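Local coordinates for long form salivary protein D7L1 (PDB 3DXL) that binds and sequesters host biogenic amines and leukotrienes, lipids in an N-terminal pocket and amines in a C-terminal one, thereby modulating mosquito blood feeding, at residues 3-8 with 144-149; 59-64 with 102-107; 68-73 with 95-100; 160-165 with 183-188. One frame throughout, in Å; residues are numbered along the deposited sequence.

Contact 1 of 4, residues 3-8 with 144-149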
loop_
_atom_site.group_PDB
_atom_site.type_symbol
_atom_site.label_atom_id
_atom_site.label_comp_id
_atom_site.label_asym_id
_atom_site.label_seq_id
_atom_site.Cartn_x
_atom_site.Cartn_y
_atom_site.Cartn_z
ATOM N N PRO A 3 7.213 -9.505 -7.883
ATOM C CA PRO A 3 5.990 -10.129 -7.381
ATOM C C PRO A 3 5.402 -9.325 -6.213
ATOM O O PRO A 3 6.075 -8.451 -5.648
ATOM C CB PRO A 3 6.481 -11.482 -6.877
ATOM C CG PRO A 3 7.892 -11.193 -6.418
ATOM C CD PRO A 3 8.424 -10.202 -7.405
ATOM N N PHE A 4 4.161 -9.628 -5.865
ATOM C CA PHE A 4 3.460 -8.959 -4.777
ATOM C C PHE A 4 3.038 -9.968 -3.731
ATOM O O PHE A 4 2.476 -11.022 -4.063
ATOM C CB PHE A 4 2.226 -8.242 -5.315
ATOM C CG PHE A 4 2.531 -7.158 -6.299
ATOM C CD1 PHE A 4 3.086 -5.948 -5.881
ATOM C CD2 PHE A 4 2.263 -7.337 -7.651
ATOM C CE1 PHE A 4 3.359 -4.940 -6.801
ATOM C CE2 PHE A 4 2.533 -6.333 -8.567
ATOM C CZ PHE A 4 3.083 -5.135 -8.146
ATOM N N ASP A 5 3.294 -9.645 -2.462
ATOM C CA ASP A 5 2.863 -10.511 -1.386
ATOM C C ASP A 5 1.407 -10.198 -1.009
ATOM O O ASP A 5 0.797 -9.295 -1.598
ATOM C CB ASP A 5 3.852 -10.468 -0.194
ATOM C CG ASP A 5 3.819 -9.154 0.595
ATOM O OD1 ASP A 5 2.783 -8.462 0.599
ATOM O OD2 ASP A 5 4.845 -8.850 1.249
ATOM N N PRO A 6 0.816 -10.971 -0.088
ATOM C CA PRO A 6 -0.594 -10.719 0.231
ATOM C C PRO A 6 -0.921 -9.309 0.720
ATOM O O PRO A 6 -1.982 -8.772 0.375
ATOM C CB PRO A 6 -0.900 -11.762 1.305
ATOM C CG PRO A 6 0.015 -12.894 0.940
ATOM C CD PRO A 6 1.301 -12.198 0.573
ATOM N N GLU A 7 -0.025 -8.726 1.518
ATOM C CA GLU A 7 -0.198 -7.370 2.029
ATOM C C GLU A 7 -0.146 -6.360 0.892
ATOM O O GLU A 7 -0.905 -5.383 0.868
ATOM C CB GLU A 7 0.884 -7.064 3.067
ATOM C CG GLU A 7 0.795 -5.664 3.682
ATOM C CD GLU A 7 1.402 -4.562 2.812
ATOM O OE1 GLU A 7 2.292 -4.844 1.984
ATOM O OE2 GLU A 7 1.027 -3.383 3.005
ATOM N N GLU A 8 0.751 -6.597 -0.056
ATOM C CA GLU A 8 0.908 -5.683 -1.178
ATOM C C GLU A 8 -0.328 -5.674 -2.068
ATOM O O GLU A 8 -0.736 -4.620 -2.550
ATOM C CB GLU A 8 2.176 -5.991 -1.970
ATOM C CG GLU A 8 3.440 -5.624 -1.196
ATOM C CD GLU A 8 4.715 -6.100 -1.848
ATOM O OE1 GLU A 8 4.799 -7.293 -2.209
ATOM O OE2 GLU A 8 5.668 -5.301 -1.961
ATOM N N LYS A 144 5.049 -13.244 11.784
ATOM C CA LYS A 144 5.642 -11.951 12.161
ATOM C C LYS A 144 6.431 -11.278 11.033
ATOM O O LYS A 144 6.793 -10.110 11.145
ATOM C CB LYS A 144 6.572 -12.142 13.368
ATOM C CG LYS A 144 7.848 -12.926 13.015
ATOM C CD LYS A 144 8.801 -13.143 14.189
ATOM C CE LYS A 144 10.067 -13.886 13.747
ATOM N NZ LYS A 144 10.766 -13.246 12.593
ATOM N N ASP A 145 6.715 -12.006 9.955
ATOM C CA ASP A 145 7.533 -11.452 8.886
ATOM C C ASP A 145 6.778 -10.633 7.839
ATOM O O ASP A 145 7.401 -10.040 6.961
ATOM C CB ASP A 145 8.354 -12.547 8.203
ATOM C CG ASP A 145 9.296 -13.237 9.157
ATOM O OD1 ASP A 145 9.869 -12.572 10.052
ATOM O OD2 ASP A 145 9.451 -14.457 9.024
ATOM N N ILE A 146 5.451 -10.597 7.946
ATOM C CA ILE A 146 4.633 -9.754 7.080
ATOM C C ILE A 146 3.636 -9.017 7.964
ATOM O O ILE A 146 3.191 -9.542 8.986
ATOM C CB ILE A 146 3.907 -10.583 5.980
ATOM C CG1 ILE A 146 3.352 -9.670 4.877
ATOM C CG2 ILE A 146 2.822 -11.462 6.595
ATOM C CD1 ILE A 146 2.730 -10.413 3.707
ATOM N N ARG A 147 3.277 -7.800 7.570
ATOM C CA ARG A 147 2.186 -7.136 8.257
ATOM C C ARG A 147 0.911 -7.975 8.049
ATOM O O ARG A 147 0.544 -8.321 6.914
ATOM C CB ARG A 147 2.003 -5.723 7.727
ATOM C CG ARG A 147 0.830 -4.966 8.311
ATOM C CD ARG A 147 -0.408 -5.057 7.431
ATOM N NE ARG A 147 -1.515 -4.336 8.054
ATOM C CZ ARG A 147 -2.784 -4.434 7.676
ATOM N NH1 ARG A 147 -3.713 -3.739 8.318
ATOM N NH2 ARG A 147 -3.122 -5.209 6.636
ATOM N N GLN A 148 0.234 -8.298 9.144
ATOM C CA GLN A 148 -0.956 -9.151 9.126
ATOM C C GLN A 148 -2.208 -8.311 8.956
ATOM O O GLN A 148 -2.209 -7.104 9.215
ATOM C CB GLN A 148 -1.044 -9.963 10.421
ATOM C CG GLN A 148 0.080 -10.958 10.612
ATOM C CD GLN A 148 -0.094 -12.219 9.790
ATOM O OE1 GLN A 148 -1.216 -12.679 9.553
ATOM N NE2 GLN A 148 1.018 -12.791 9.359
ATOM N N LYS A 149 -3.289 -8.934 8.503
ATOM C CA LYS A 149 -4.546 -8.209 8.416
ATOM C C LYS A 149 -4.913 -7.650 9.784
ATOM O O LYS A 149 -4.748 -8.318 10.805
ATOM C CB LYS A 149 -5.657 -9.110 7.868
ATOM C CG LYS A 149 -5.393 -9.560 6.437
ATOM C CD LYS A 149 -6.517 -10.408 5.864
ATOM C CE LYS A 149 -7.601 -9.540 5.272
ATOM N NZ LYS A 149 -8.582 -10.387 4.552
#
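Ile146 pushes its CD1 methyl against Asp5, Pro6 and Glu7 at the capping box that starts helix 6-20, where the two PBP/GOBP-type halves of the protein meet. Asp5 and Ile146 approach from opposite directions, and Ile146 CD1 ends 3.5 Å from Asp5 CG, close to both carboxylate oxygens. The isoleucine reaches this far because its chain is stretched out, with CG1 on the far side from the backbone N (chi1 -165°) and CD1 continuing the line. The Pro6 side chain crosses it at about a right angle, its CD 3.9 Å from Ile146 CD1, and Glu7 CB touches the same methyl. Glu7 and Arg147 also cross nearly perpendicularly, meeting through their aliphatic parts: Glu7 CG is 4.0 Å from Arg147 CD, whereas Glu7 OE2 stays 5.7 Å from Arg147 NE. Each charge finds its partner elsewhere. Glu7 OE2 takes a salt bridge from Arg198 and a hydrogen bond from Tyr274 OH, while Arg147 NE donates to Gln151 O and its guanidinium makes a cation-pi contact with Tyr274. The loop continues to Lys149, which binds leukotriene E4. In the capping box, Glu8 N donates to Asp5 OD1 at 2.8 Å, and Asp5 N returns a nearly straight bond (169°) to Glu8 OE1, entering at the lone pair that faces away from OE2.

Contact 2 of 4, residues 59-64 with 102-107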
loop_
_atom_site.group_PDB
_atom_site.type_symbol
_atom_site.label_atom_id
_atom_site.label_comp_id
_atom_site.label_asym_id
_atom_site.label_seq_id
_atom_site.Cartn_x
_atom_site.Cartn_y
_atom_site.Cartn_z
ATOM N N GLY A 59 0.732 -3.595 -12.607
ATOM C CA GLY A 59 1.590 -3.600 -13.792
ATOM C C GLY A 59 1.029 -4.401 -14.954
ATOM O O GLY A 59 1.704 -4.571 -15.970
ATOM N N LEU A 60 -0.210 -4.878 -14.823
ATOM C CA LEU A 60 -0.872 -5.594 -15.915
ATOM C C LEU A 60 -1.227 -4.665 -17.059
ATOM O O LEU A 60 -1.272 -5.093 -18.215
ATOM C CB LEU A 60 -2.128 -6.310 -15.421
ATOM C CG LEU A 60 -1.905 -7.612 -14.671
ATOM C CD1 LEU A 60 -3.137 -7.980 -13.895
ATOM C CD2 LEU A 60 -1.522 -8.732 -15.637
ATOM N N TYR A 61 -1.528 -3.411 -16.731
ATOM C CA TYR A 61 -1.669 -2.371 -17.741
ATOM C C TYR A 61 -0.579 -1.343 -17.531
ATOM O O TYR A 61 -0.419 -0.794 -16.434
ATOM C CB TYR A 61 -3.065 -1.719 -17.768
ATOM C CG TYR A 61 -3.178 -0.640 -18.831
ATOM C CD1 TYR A 61 -3.288 -0.978 -20.187
ATOM C CD2 TYR A 61 -3.124 0.714 -18.491
ATOM C CE1 TYR A 61 -3.360 -0.000 -21.161
ATOM C CE2 TYR A 61 -3.197 1.702 -19.465
ATOM C CZ TYR A 61 -3.316 1.333 -20.794
ATOM O OH TYR A 61 -3.383 2.325 -21.737
ATOM N N ASP A 62 0.174 -1.102 -18.595
ATOM C CA ASP A 62 1.262 -0.146 -18.597
ATOM C C ASP A 62 0.773 1.124 -19.296
ATOM O O ASP A 62 0.642 1.139 -20.521
ATOM C CB ASP A 62 2.469 -0.764 -19.308
ATOM C CG ASP A 62 3.683 0.143 -19.318
ATOM O OD1 ASP A 62 3.528 1.375 -19.169
ATOM O OD2 ASP A 62 4.792 -0.392 -19.507
ATOM N N PRO A 63 0.484 2.186 -18.517
ATOM C CA PRO A 63 -0.088 3.412 -19.068
ATOM C C PRO A 63 0.885 4.202 -19.944
ATOM O O PRO A 63 0.442 5.021 -20.747
ATOM C CB PRO A 63 -0.464 4.217 -17.819
ATOM C CG PRO A 63 0.465 3.731 -16.774
ATOM C CD PRO A 63 0.669 2.277 -17.054
ATOM N N VAL A 64 2.184 3.952 -19.776
ATOM C CA VAL A 64 3.226 4.580 -20.591
ATOM C C VAL A 64 3.272 3.890 -21.959
ATOM O O VAL A 64 3.254 4.547 -23.004
ATOM C CB VAL A 64 4.615 4.527 -19.891
ATOM C CG1 VAL A 64 5.698 5.163 -20.761
ATOM C CG2 VAL A 64 4.569 5.220 -18.525
ATOM N N THR A 102 -4.113 -0.517 -26.084
ATOM C CA THR A 102 -5.345 0.043 -25.550
ATOM C C THR A 102 -5.100 1.424 -24.956
ATOM O O THR A 102 -4.130 1.624 -24.217
ATOM C CB THR A 102 -5.950 -0.920 -24.486
ATOM O OG1 THR A 102 -6.286 -2.170 -25.102
ATOM C CG2 THR A 102 -7.198 -0.340 -23.839
ATOM N N ASN A 103 -5.989 2.360 -25.279
ATOM C CA ASN A 103 -5.916 3.734 -24.778
ATOM C C ASN A 103 -5.954 3.822 -23.255
ATOM O O ASN A 103 -6.646 3.045 -22.600
ATOM C CB ASN A 103 -7.056 4.580 -25.358
ATOM C CG ASN A 103 -6.956 4.764 -26.867
ATOM O OD1 ASN A 103 -5.896 4.567 -27.466
ATOM N ND2 ASN A 103 -8.068 5.151 -27.485
ATOM N N ASN A 104 -5.204 4.782 -22.715
ATOM C CA ASN A 104 -5.089 5.004 -21.273
ATOM C C ASN A 104 -6.250 5.837 -20.723
ATOM O O ASN A 104 -6.067 6.960 -20.243
ATOM C CB ASN A 104 -3.731 5.652 -20.955
ATOM C CG ASN A 104 -3.500 5.844 -19.462
ATOM O OD1 ASN A 104 -3.978 5.062 -18.642
ATOM N ND2 ASN A 104 -2.765 6.894 -19.108
ATOM N N ASP A 105 -7.453 5.286 -20.838
ATOM C CA ASP A 105 -8.627 5.805 -20.157
ATOM C C ASP A 105 -9.343 4.636 -19.495
ATOM O O ASP A 105 -9.239 3.494 -19.953
ATOM C CB ASP A 105 -9.547 6.590 -21.108
ATOM C CG ASP A 105 -10.115 5.739 -22.233
ATOM O OD1 ASP A 105 -9.517 5.745 -23.336
ATOM O OD2 ASP A 105 -11.159 5.088 -22.030
ATOM N N CYS A 106 -10.055 4.919 -18.411
ATOM C CA CYS A 106 -10.669 3.868 -17.608
ATOM C C CYS A 106 -11.557 2.948 -18.430
ATOM O O CYS A 106 -11.458 1.727 -18.332
ATOM C CB CYS A 106 -11.492 4.467 -16.471
ATOM S SG CYS A 106 -10.571 5.403 -15.257
ATOM N N ALA A 107 -12.433 3.546 -19.229
ATOM C CA ALA A 107 -13.408 2.781 -19.998
ATOM C C ALA A 107 -12.730 1.774 -20.938
ATOM O O ALA A 107 -13.105 0.598 -20.980
ATOM C CB ALA A 107 -14.333 3.719 -20.781
#
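Tyr61 reaches across to Thr102 with its hydroxyl, OH donating to Thr102 O at 2.7 Å. The donor sits 31° out of the carbonyl plane, at a C=O...O angle of 144°, and the acceptor lies at the edge of the tyrosine ring. Just beyond this bond the phenol oxygen presses on Asn104, with Tyr61 OH 3.2 Å from Asn104 CA and 3.4 Å from Asn104 CB. The Asn104 amide flanks the ring at an edge: OD1 is 3.5 Å from Tyr61 CE2, the two planes being 33° apart. The same amide covers Pro63, whose CB is 3.7 Å from Asn104 OD1. In the next shell, Lys52 NZ donates to Asn104 OD1 and Gln66 OE1 accepts from Asn104 N, so both ends of the residue are held. Its backbone forms the centre of an inverse gamma turn, closed by a weak bond from Asp105 N to Asn103 O. On the other segment, pointing away from Asn104, Asp62 OD1 accepts from Val64 N in an Asx turn just after strand 61-62. Asp105 then caps helix 106-119 through Ala108 N, and Cys106 ties that helix to helix 45-58 by its disulfide with Cys49. Strand 61-62 pairs antiparallel with 67-68, and the Tyr61 ring packs edge-to-face with Phe68, against Leu55 and Val56 of helix 45-58 and Val109 of helix 106-119.

Contact 3 of 4, residues 68-73 with 95-100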
loop_
_atom_site.group_PDB
_atom_site.type_symbol
_atom_site.label_atom_id
_atom_site.label_comp_id
_atom_site.label_asym_id
_atom_site.label_seq_id
_atom_site.Cartn_x
_atom_site.Cartn_y
_atom_site.Cartn_z
ATOM N N PHE A 68 -1.225 -3.743 -22.389
ATOM C CA PHE A 68 -1.156 -4.706 -21.309
ATOM C C PHE A 68 0.206 -5.403 -21.308
ATOM O O PHE A 68 0.917 -5.396 -22.325
ATOM C CB PHE A 68 -2.320 -5.694 -21.416
ATOM C CG PHE A 68 -3.659 -5.052 -21.184
ATOM C CD1 PHE A 68 -4.205 -5.011 -19.900
ATOM C CD2 PHE A 68 -4.352 -4.441 -22.230
ATOM C CE1 PHE A 68 -5.423 -4.409 -19.675
ATOM C CE2 PHE A 68 -5.576 -3.831 -22.015
ATOM C CZ PHE A 68 -6.112 -3.806 -20.731
ATOM N N ASP A 69 0.570 -5.983 -20.168
ATOM C CA ASP A 69 1.889 -6.567 -19.957
ATOM C C ASP A 69 1.719 -7.796 -19.082
ATOM O O ASP A 69 1.309 -7.688 -17.928
ATOM C CB ASP A 69 2.814 -5.533 -19.291
ATOM C CG ASP A 69 4.269 -5.969 -19.246
ATOM O OD1 ASP A 69 4.569 -7.163 -19.443
ATOM O OD2 ASP A 69 5.123 -5.094 -18.989
ATOM N N ALA A 70 2.005 -8.969 -19.636
ATOM C CA ALA A 70 1.828 -10.214 -18.902
ATOM C C ALA A 70 3.028 -10.587 -18.031
ATOM O O ALA A 70 2.993 -11.598 -17.325
ATOM C CB ALA A 70 1.496 -11.348 -19.861
ATOM N N SER A 71 4.077 -9.767 -18.070
ATOM C CA SER A 71 5.308 -10.075 -17.348
ATOM C C SER A 71 5.064 -10.302 -15.857
ATOM O O SER A 71 5.646 -11.211 -15.270
ATOM C CB SER A 71 6.355 -8.974 -17.551
ATOM O OG SER A 71 6.624 -8.775 -18.930
ATOM N N VAL A 72 4.192 -9.490 -15.254
ATOM C CA VAL A 72 3.914 -9.619 -13.824
ATOM C C VAL A 72 3.275 -10.970 -13.484
ATOM O O VAL A 72 3.500 -11.500 -12.404
ATOM C CB VAL A 72 3.081 -8.424 -13.266
ATOM C CG1 VAL A 72 1.701 -8.361 -13.903
ATOM C CG2 VAL A 72 2.969 -8.511 -11.755
ATOM N N ILE A 73 2.508 -11.544 -14.418
ATOM C CA ILE A 73 1.895 -12.850 -14.192
ATOM C C ILE A 73 2.973 -13.921 -13.986
ATOM O O ILE A 73 2.899 -14.716 -13.047
ATOM C CB ILE A 73 0.937 -13.226 -15.345
ATOM C CG1 ILE A 73 -0.245 -12.257 -15.362
ATOM C CG2 ILE A 73 0.471 -14.691 -15.225
ATOM C CD1 ILE A 73 -1.069 -12.327 -16.643
ATOM N N ALA A 95 -3.577 -14.785 -22.779
ATOM C CA ALA A 95 -4.738 -13.918 -23.003
ATOM C C ALA A 95 -4.388 -12.437 -22.807
ATOM O O ALA A 95 -4.815 -11.581 -23.580
ATOM C CB ALA A 95 -5.899 -14.333 -22.117
ATOM N N VAL A 96 -3.585 -12.139 -21.789
ATOM C CA VAL A 96 -3.134 -10.761 -21.565
ATOM C C VAL A 96 -2.201 -10.289 -22.688
ATOM O O VAL A 96 -2.397 -9.211 -23.246
ATOM C CB VAL A 96 -2.481 -10.588 -20.169
ATOM C CG1 VAL A 96 -1.864 -9.190 -20.019
ATOM C CG2 VAL A 96 -3.514 -10.816 -19.078
ATOM N N LYS A 97 -1.211 -11.114 -23.030
ATOM C CA LYS A 97 -0.262 -10.817 -24.113
ATOM C C LYS A 97 -0.928 -10.499 -25.451
ATOM O O LYS A 97 -0.416 -9.690 -26.227
ATOM C CB LYS A 97 0.709 -11.986 -24.299
ATOM C CG LYS A 97 1.909 -11.954 -23.366
ATOM C CD LYS A 97 2.852 -13.134 -23.602
ATOM C CE LYS A 97 3.823 -12.884 -24.753
ATOM N NZ LYS A 97 3.146 -12.827 -26.077
ATOM N N GLN A 98 -2.069 -11.133 -25.704
ATOM C CA GLN A 98 -2.767 -11.020 -26.986
ATOM C C GLN A 98 -3.851 -9.935 -27.028
ATOM O O GLN A 98 -4.437 -9.678 -28.081
ATOM C CB GLN A 98 -3.335 -12.382 -27.386
ATOM C CG GLN A 98 -2.247 -13.402 -27.718
ATOM C CD GLN A 98 -2.702 -14.842 -27.562
ATOM O OE1 GLN A 98 -3.849 -15.183 -27.847
ATOM N NE2 GLN A 98 -1.793 -15.702 -27.115
ATOM N N LEU A 99 -4.113 -9.291 -25.890
ATOM C CA LEU A 99 -4.974 -8.106 -25.874
ATOM C C LEU A 99 -4.370 -7.020 -26.767
ATOM O O LEU A 99 -3.140 -6.887 -26.834
ATOM C CB LEU A 99 -5.157 -7.571 -24.445
ATOM C CG LEU A 99 -6.052 -8.385 -23.515
ATOM C CD1 LEU A 99 -6.025 -7.762 -22.115
ATOM C CD2 LEU A 99 -7.473 -8.462 -24.049
ATOM N N PRO A 100 -5.224 -6.248 -27.466
ATOM C CA PRO A 100 -4.686 -5.200 -28.325
ATOM C C PRO A 100 -4.118 -4.049 -27.506
ATOM O O PRO A 100 -4.445 -3.903 -26.319
ATOM C CB PRO A 100 -5.918 -4.720 -29.098
ATOM C CG PRO A 100 -7.054 -4.985 -28.181
ATOM C CD PRO A 100 -6.698 -6.278 -27.503
HETATM O O HOH W 1 -1.937 -4.688 -24.949
#
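Phe68 lies against Val96 and Leu99, its CB on Val96 near the end of helix 86-97 and its ring on Leu99 in the loop that follows. Starting at the backbone, Phe68 CB touches Val96 CG1 at 3.8 Å. The next atom, CG, already meets the leucine, and from there to CZ every ring carbon is within 4.2 Å of Leu99 CD1. That methyl stands over the centre of one ring face, 3.7 Å from the centroid and only 12° off the normal, a textbook CH-pi contact. On one flank, Phe68 CD2 also meets Leu99 CB, and Pro100 O comes up at the ring edge, 4.1 Å from CD2. A water near the ring plane links the two backbones: it accepts from Phe68 N at 2.8 Å and probably donates to Leu99 O.

Val96 shares its two methyls between neighbours. CG1, opposite the backbone N (chi1 173°), serves Phe68 and Ala70; CG2 meets Ile73 CD1 at 3.8 Å. Beside them, Ala70 CB rests on the aliphatic part of Lys97, 3.6 Å from its CG. Asp69 turns away from this packing and starts helix 71-79 instead, its OD1 gripped twice by Ser71: by the backbone N at 3.0 Å, from above the carboxylate plane, and by the hydroxyl through the syn lone pair. Thus the short strand 67-68 and the first turn of helix 71-79 lie against the end of helix 86-97, where Ile73 also packs on Val89, Tyr92 and Ala93, while Ala112, Tyr113 and Val116 of helix 106-119 complete the layer around Phe68, Val96 and Leu99.

Contact 4 of 4, residues 160-165 with 183-188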
loop_
_atom_site.group_PDB
_atom_site.type_symbol
_atom_site.label_atom_id
_atom_site.label_comp_id
_atom_site.label_asym_id
_atom_site.label_seq_id
_atom_site.Cartn_x
_atom_site.Cartn_y
_atom_site.Cartn_z
ATOM N N LYS A 160 9.385 -6.238 14.659
ATOM C CA LYS A 160 10.510 -6.824 13.961
ATOM C C LYS A 160 11.842 -6.299 14.495
ATOM O O LYS A 160 12.784 -7.062 14.703
ATOM C CB LYS A 160 10.363 -6.522 12.469
ATOM C CG LYS A 160 11.404 -7.097 11.560
ATOM C CD LYS A 160 10.991 -6.891 10.112
ATOM C CE LYS A 160 12.085 -7.334 9.165
ATOM N NZ LYS A 160 11.726 -6.980 7.769
ATOM N N TYR A 161 11.921 -4.991 14.730
ATOM C CA TYR A 161 13.206 -4.371 15.050
ATOM C C TYR A 161 13.435 -4.123 16.538
ATOM O O TYR A 161 14.585 -4.056 16.972
ATOM C CB TYR A 161 13.412 -3.098 14.222
ATOM C CG TYR A 161 13.470 -3.417 12.749
ATOM C CD1 TYR A 161 14.605 -4.014 12.192
ATOM C CD2 TYR A 161 12.382 -3.171 11.915
ATOM C CE1 TYR A 161 14.653 -4.339 10.851
ATOM C CE2 TYR A 161 12.431 -3.495 10.561
ATOM C CZ TYR A 161 13.566 -4.076 10.041
ATOM O OH TYR A 161 13.616 -4.398 8.696
ATOM N N TYR A 162 12.348 -3.991 17.296
ATOM C CA TYR A 162 12.394 -3.735 18.745
ATOM C C TYR A 162 11.458 -4.733 19.434
ATOM O O TYR A 162 10.442 -4.346 20.000
ATOM C CB TYR A 162 11.996 -2.273 19.046
ATOM C CG TYR A 162 12.865 -1.292 18.313
ATOM C CD1 TYR A 162 14.056 -0.836 18.880
ATOM C CD2 TYR A 162 12.525 -0.844 17.032
ATOM C CE1 TYR A 162 14.881 0.036 18.198
ATOM C CE2 TYR A 162 13.338 0.018 16.336
ATOM C CZ TYR A 162 14.516 0.460 16.924
ATOM O OH TYR A 162 15.312 1.323 16.231
ATOM N N PRO A 163 11.802 -6.035 19.386
ATOM C CA PRO A 163 10.829 -7.048 19.792
ATOM C C PRO A 163 10.430 -7.000 21.269
ATOM O O PRO A 163 11.260 -6.721 22.143
ATOM C CB PRO A 163 11.541 -8.378 19.479
ATOM C CG PRO A 163 12.678 -8.029 18.601
ATOM C CD PRO A 163 13.067 -6.637 18.935
ATOM N N ALA A 164 9.158 -7.268 21.533
ATOM C CA ALA A 164 8.660 -7.469 22.889
ATOM C C ALA A 164 9.515 -8.508 23.602
ATOM O O ALA A 164 9.929 -9.507 23.006
ATOM C CB ALA A 164 7.208 -7.906 22.859
ATOM N N GLY A 165 9.778 -8.256 24.880
ATOM C CA GLY A 165 10.572 -9.163 25.707
ATOM C C GLY A 165 12.075 -9.001 25.563
ATOM O O GLY A 165 12.841 -9.642 26.290
ATOM N N ASP A 183 21.274 5.284 14.714
ATOM C CA ASP A 183 21.900 3.986 14.523
ATOM C C ASP A 183 21.324 3.207 13.336
ATOM O O ASP A 183 20.218 3.482 12.863
ATOM C CB ASP A 183 21.780 3.172 15.810
ATOM C CG ASP A 183 20.333 2.877 16.170
ATOM O OD1 ASP A 183 19.662 3.742 16.775
ATOM O OD2 ASP A 183 19.861 1.775 15.838
ATOM N N ALA A 184 22.091 2.221 12.882
ATOM C CA ALA A 184 21.704 1.379 11.747
ATOM C C ALA A 184 20.352 0.693 11.942
ATOM O O ALA A 184 19.550 0.604 11.004
ATOM C CB ALA A 184 22.791 0.341 11.458
ATOM N N LEU A 185 20.095 0.201 13.151
ATOM C CA LEU A 185 18.823 -0.457 13.449
ATOM C C LEU A 185 17.643 0.479 13.215
ATOM O O LEU A 185 16.662 0.095 12.568
ATOM C CB LEU A 185 18.797 -0.992 14.884
ATOM C CG LEU A 185 17.526 -1.717 15.339
ATOM C CD1 LEU A 185 17.262 -2.956 14.501
ATOM C CD2 LEU A 185 17.604 -2.094 16.810
ATOM N N PHE A 186 17.726 1.702 13.730
ATOM C CA PHE A 186 16.644 2.648 13.551
ATOM C C PHE A 186 16.456 3.047 12.083
ATOM O O PHE A 186 15.331 3.252 11.626
ATOM C CB PHE A 186 16.819 3.881 14.437
ATOM C CG PHE A 186 15.673 4.836 14.338
ATOM C CD1 PHE A 186 14.435 4.515 14.894
ATOM C CD2 PHE A 186 15.816 6.032 13.649
ATOM C CE1 PHE A 186 13.364 5.393 14.794
ATOM C CE2 PHE A 186 14.744 6.917 13.543
ATOM C CZ PHE A 186 13.523 6.596 14.116
ATOM N N LYS A 187 17.552 3.147 11.341
ATOM C CA LYS A 187 17.453 3.430 9.915
ATOM C C LYS A 187 16.726 2.321 9.156
ATOM O O LYS A 187 15.946 2.600 8.253
ATOM C CB LYS A 187 18.833 3.714 9.318
ATOM C CG LYS A 187 19.480 4.973 9.899
ATOM C CD LYS A 187 20.776 5.323 9.202
ATOM C CE LYS A 187 21.424 6.547 9.836
ATOM N NZ LYS A 187 22.738 6.835 9.207
ATOM N N GLU A 188 16.945 1.076 9.554
ATOM C CA GLU A 188 16.263 -0.048 8.921
ATOM C C GLU A 188 14.792 -0.088 9.316
ATOM O O GLU A 188 13.921 -0.327 8.483
ATOM C CB GLU A 188 16.937 -1.364 9.294
ATOM C CG GLU A 188 16.614 -2.491 8.328
ATOM C CD GLU A 188 17.245 -3.820 8.709
ATOM O OE1 GLU A 188 18.218 -3.835 9.499
ATOM O OE2 GLU A 188 16.748 -4.857 8.216
HETATM O O HOH W 2 17.607 1.820 17.515
#
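Beside the noradrenaline site of the C-terminal half, Tyr161, at the end of helix 153-161, and Tyr162, just past it, pack onto Leu185, Phe186 and Glu188 in the opening turns of helix 184-196. Leu185 divides its methyls between the tyrosines, CD1 lying 3.7 Å from Tyr161 CD1 and CD2 3.7 Å from Tyr162 CE1. Its CG is turned away from the backbone N (chi1 -180°), which carries the branch out to both rings. Tyr161 and Glu188 cross at about a right angle, with the carboxylate plane 63° from the ring and Glu188 CD 3.4 Å from Tyr161 CE1. Between Tyr161 OH and Glu188 OE2, 3.2 Å apart, a hydrogen bond is possible but not settled. The backbone of Glu188 lies over one face of that ring, and Lys160 CG covers the opposite face toward the rim. Helices 153-161 and 184-196 are also joined covalently, by the disulfide between Cys157 and Cys192, as the PBP/GOBP fold pins its helices together. The other tyrosine extends to the helix start: Tyr162 OH sits in the plane of the Phe186 ring, at its edge, and 3.3 Å from Phe186 CA. Its ring also stacks edge-to-face with His189, which binds noradrenaline. A water 2.7 Å from Tyr162 OH connects it to Asp183 OD2, the N-cap oxygen, which Phe186 N meets from well above the carboxylate plane.

Contacts 2 and 3 form one unit, their centres about 12 Å apart, joined by a probable hydrogen bond from Asp69 N to Leu60 O (2.8 Å) and by Thr102 against the Phe68 ring. Both fall within the chain span enclosed by contact 1, which touches contact 3 where Phe4 packs on Val72. Contact 4 lies in the other half, its centre about 40 Å from that of contact 2 but about 19 Å from that of contact 1. Contact 1, which joins the halves, holds Lys149, which binds leukotriene E4; the side chain of Ile73 in contact 3 is about 10 Å from that of Trp37, another leukotriene E4-binding residue, whereas contact 4 borders the amine site.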